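Protein SCO1 homolog 1, mitochondrial (Arabidopsis thaliana, PDB 6N5U) binds copper(I) and is thought to act as a mitochondrial metallochaperone that delivers copper to the CuA centre of cytochrome c oxidase. Local coordinates at residues Lys31-Phe37 with Asp67-Ile73. Sequence-based numbering, arbitrary orientation.
Sequences KWTILYF and DVVPVFI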
# COMPACT_ATOMS: atom_id res chain seq x y z
N LYS A 31 11.61 3.92 8.93
CA LYS A 31 11.47 2.47 8.72
C LYS A 31 11.29 2.14 7.24
O LYS A 31 10.74 2.96 6.49
CB LYS A 31 10.24 1.93 9.49
CG LYS A 31 10.42 1.82 11.00
CD LYS A 31 9.71 0.61 11.56
CE LYS A 31 9.75 0.57 13.07
NZ LYS A 31 9.13 -0.67 13.60
N TRP A 32 11.73 0.91 6.82
CA TRP A 32 11.52 0.39 5.45
C TRP A 32 10.01 0.21 5.28
O TRP A 32 9.33 -0.30 6.20
CB TRP A 32 12.21 -0.97 5.23
CG TRP A 32 13.66 -0.85 4.94
CD1 TRP A 32 14.68 -0.83 5.84
CD2 TRP A 32 14.27 -0.65 3.65
NE1 TRP A 32 15.88 -0.68 5.20
CE2 TRP A 32 15.66 -0.54 3.86
CE3 TRP A 32 13.77 -0.58 2.34
CZ2 TRP A 32 16.55 -0.36 2.81
CZ3 TRP A 32 14.66 -0.39 1.30
CH2 TRP A 32 16.04 -0.30 1.54
N THR A 33 9.48 0.68 4.14
CA THR A 33 8.04 0.71 3.87
C THR A 33 7.68 0.08 2.52
O THR A 33 8.41 0.27 1.54
CB THR A 33 7.58 2.17 3.98
OG1 THR A 33 7.85 2.65 5.30
CG2 THR A 33 6.12 2.38 3.66
N ILE A 34 6.54 -0.63 2.47
CA ILE A 34 6.01 -1.20 1.22
C ILE A 34 4.64 -0.59 1.00
O ILE A 34 3.77 -0.81 1.83
CB ILE A 34 6.01 -2.76 1.13
CG1 ILE A 34 7.43 -3.35 1.31
CG2 ILE A 34 5.40 -3.20 -0.22
CD1 ILE A 34 7.50 -4.86 1.57
N LEU A 35 4.44 0.18 -0.09
CA LEU A 35 3.15 0.84 -0.39
C LEU A 35 2.36 0.05 -1.42
O LEU A 35 2.91 -0.29 -2.46
CB LEU A 35 3.34 2.28 -0.90
CG LEU A 35 4.31 3.23 -0.21
CD1 LEU A 35 4.66 4.37 -1.14
CD2 LEU A 35 3.71 3.86 1.03
N TYR A 36 1.09 -0.26 -1.13
CA TYR A 36 0.20 -1.00 -2.02
C TYR A 36 -1.02 -0.12 -2.24
O TYR A 36 -1.64 0.34 -1.27
CB TYR A 36 -0.20 -2.41 -1.46
CG TYR A 36 -1.24 -3.13 -2.31
CD1 TYR A 36 -0.88 -3.74 -3.51
CD2 TYR A 36 -2.59 -3.11 -1.96
CE1 TYR A 36 -1.84 -4.31 -4.35
CE2 TYR A 36 -3.56 -3.67 -2.80
CZ TYR A 36 -3.18 -4.28 -3.98
OH TYR A 36 -4.12 -4.85 -4.81
N PHE A 37 -1.36 0.12 -3.50
CA PHE A 37 -2.53 0.94 -3.83
C PHE A 37 -3.68 -0.02 -4.12
O PHE A 37 -3.51 -0.97 -4.89
CB PHE A 37 -2.22 1.86 -5.03
CG PHE A 37 -1.27 3.02 -4.74
CD1 PHE A 37 0.10 2.80 -4.59
CD2 PHE A 37 -1.75 4.32 -4.65
CE1 PHE A 37 0.96 3.86 -4.29
CE2 PHE A 37 -0.88 5.39 -4.37
CZ PHE A 37 0.47 5.14 -4.18
N ASP A 67 12.07 -4.81 10.42
CA ASP A 67 10.64 -4.51 10.46
C ASP A 67 10.30 -3.65 9.24
O ASP A 67 10.83 -2.54 9.07
CB ASP A 67 10.25 -3.80 11.77
CG ASP A 67 10.16 -4.73 12.96
OD1 ASP A 67 9.23 -5.56 12.99
OD2 ASP A 67 11.04 -4.63 13.85
N VAL A 68 9.49 -4.20 8.34
CA VAL A 68 9.05 -3.50 7.14
C VAL A 68 7.59 -3.14 7.35
O VAL A 68 6.82 -3.99 7.80
CB VAL A 68 9.31 -4.28 5.83
CG1 VAL A 68 8.89 -3.47 4.62
CG2 VAL A 68 10.79 -4.66 5.71
N VAL A 69 7.22 -1.87 7.11
CA VAL A 69 5.86 -1.39 7.34
C VAL A 69 5.01 -1.49 6.09
O VAL A 69 5.30 -0.80 5.12
CB VAL A 69 5.78 0.02 7.99
CG1 VAL A 69 4.34 0.37 8.37
CG2 VAL A 69 6.70 0.15 9.19
N PRO A 70 3.94 -2.32 6.11
CA PRO A 70 3.05 -2.36 4.94
C PRO A 70 2.12 -1.15 4.99
O PRO A 70 1.68 -0.75 6.09
CB PRO A 70 2.31 -3.69 5.11
CG PRO A 70 2.31 -3.96 6.59
CD PRO A 70 3.45 -3.20 7.20
N VAL A 71 1.88 -0.53 3.82
CA VAL A 71 1.00 0.63 3.69
C VAL A 71 -0.06 0.43 2.58
O VAL A 71 0.29 0.33 1.40
CB VAL A 71 1.80 1.95 3.53
CG1 VAL A 71 0.88 3.15 3.23
CG2 VAL A 71 2.68 2.23 4.75
N PHE A 72 -1.34 0.45 2.97
CA PHE A 72 -2.45 0.39 2.02
C PHE A 72 -2.91 1.84 1.69
O PHE A 72 -3.29 2.56 2.61
CB PHE A 72 -3.61 -0.39 2.63
CG PHE A 72 -4.93 -0.31 1.92
CD1 PHE A 72 -5.21 -1.13 0.84
CD2 PHE A 72 -5.93 0.55 2.37
CE1 PHE A 72 -6.45 -1.07 0.19
CE2 PHE A 72 -7.17 0.61 1.72
CZ PHE A 72 -7.42 -0.19 0.63
N ILE A 73 -2.85 2.26 0.40
CA ILE A 73 -3.33 3.59 -0.02
C ILE A 73 -4.56 3.37 -0.88
O ILE A 73 -4.50 2.61 -1.85
CB ILE A 73 -2.25 4.42 -0.72
CG1 ILE A 73 -0.98 4.53 0.17
CG2 ILE A 73 -2.81 5.80 -1.15
CD1 ILE A 73 0.22 5.32 -0.49
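Phe37 and Ile73 pack side by side at the buried end of two neighbouring parallel strands, 32-37 and 68-73. Ile73 CB lies over one ring face, 4.2 Å from the centroid of the Phe37 ring, a CH-pi contact. Ile73 CG1 stands beside its backbone N (chi1 -55°) and carries CD1 to Phe37 CZ at 3.7 Å, while CG2 lies by CE2 and CD2 of the ring. On the same side of the sheet, Leu35 CD2 rests 3.7 Å from Val71 CG1, and Thr33 CG2 meets Val71 CG2. Ile34 lies on the opposite side of the sheet and presses CG1 and CD1 on Val68 CG1. Here too Tyr36 and Phe72 meet loosely, edge to edge.

Five backbone hydrogen bonds join the strands. Trp32 O, Ile34 O and Tyr36 O accept from Val69 N, Val71 N and Ile73 N; Val69 O and Val71 O accept from Ile34 N and Tyr36 N. The bond from Tyr36 N to Val71 O is 2.7 Å and nearly straight (170°).

The Lys31 end is looser and more exposed. Its aliphatic chain crosses Val69, with CD 3.9 Å from Val69 CG2. Lys31 NZ stays 4.4 Å from Asp67 OD2, too far for a salt bridge; that carboxylate oxygen pairs with Lys61.

Helix 45-64 connects the strands in a beta-alpha-beta unit of the protein's thioredoxin-fold SCO1/SenC domain and covers the face of Ile34, Tyr36 and Val68. Tyr36 touches Cys46, which binds copper(I) with Cys42 and His131. Backbone bonds and apolar packing hold this pair together; charge attraction between Lys31 and Asp67 probably adds little.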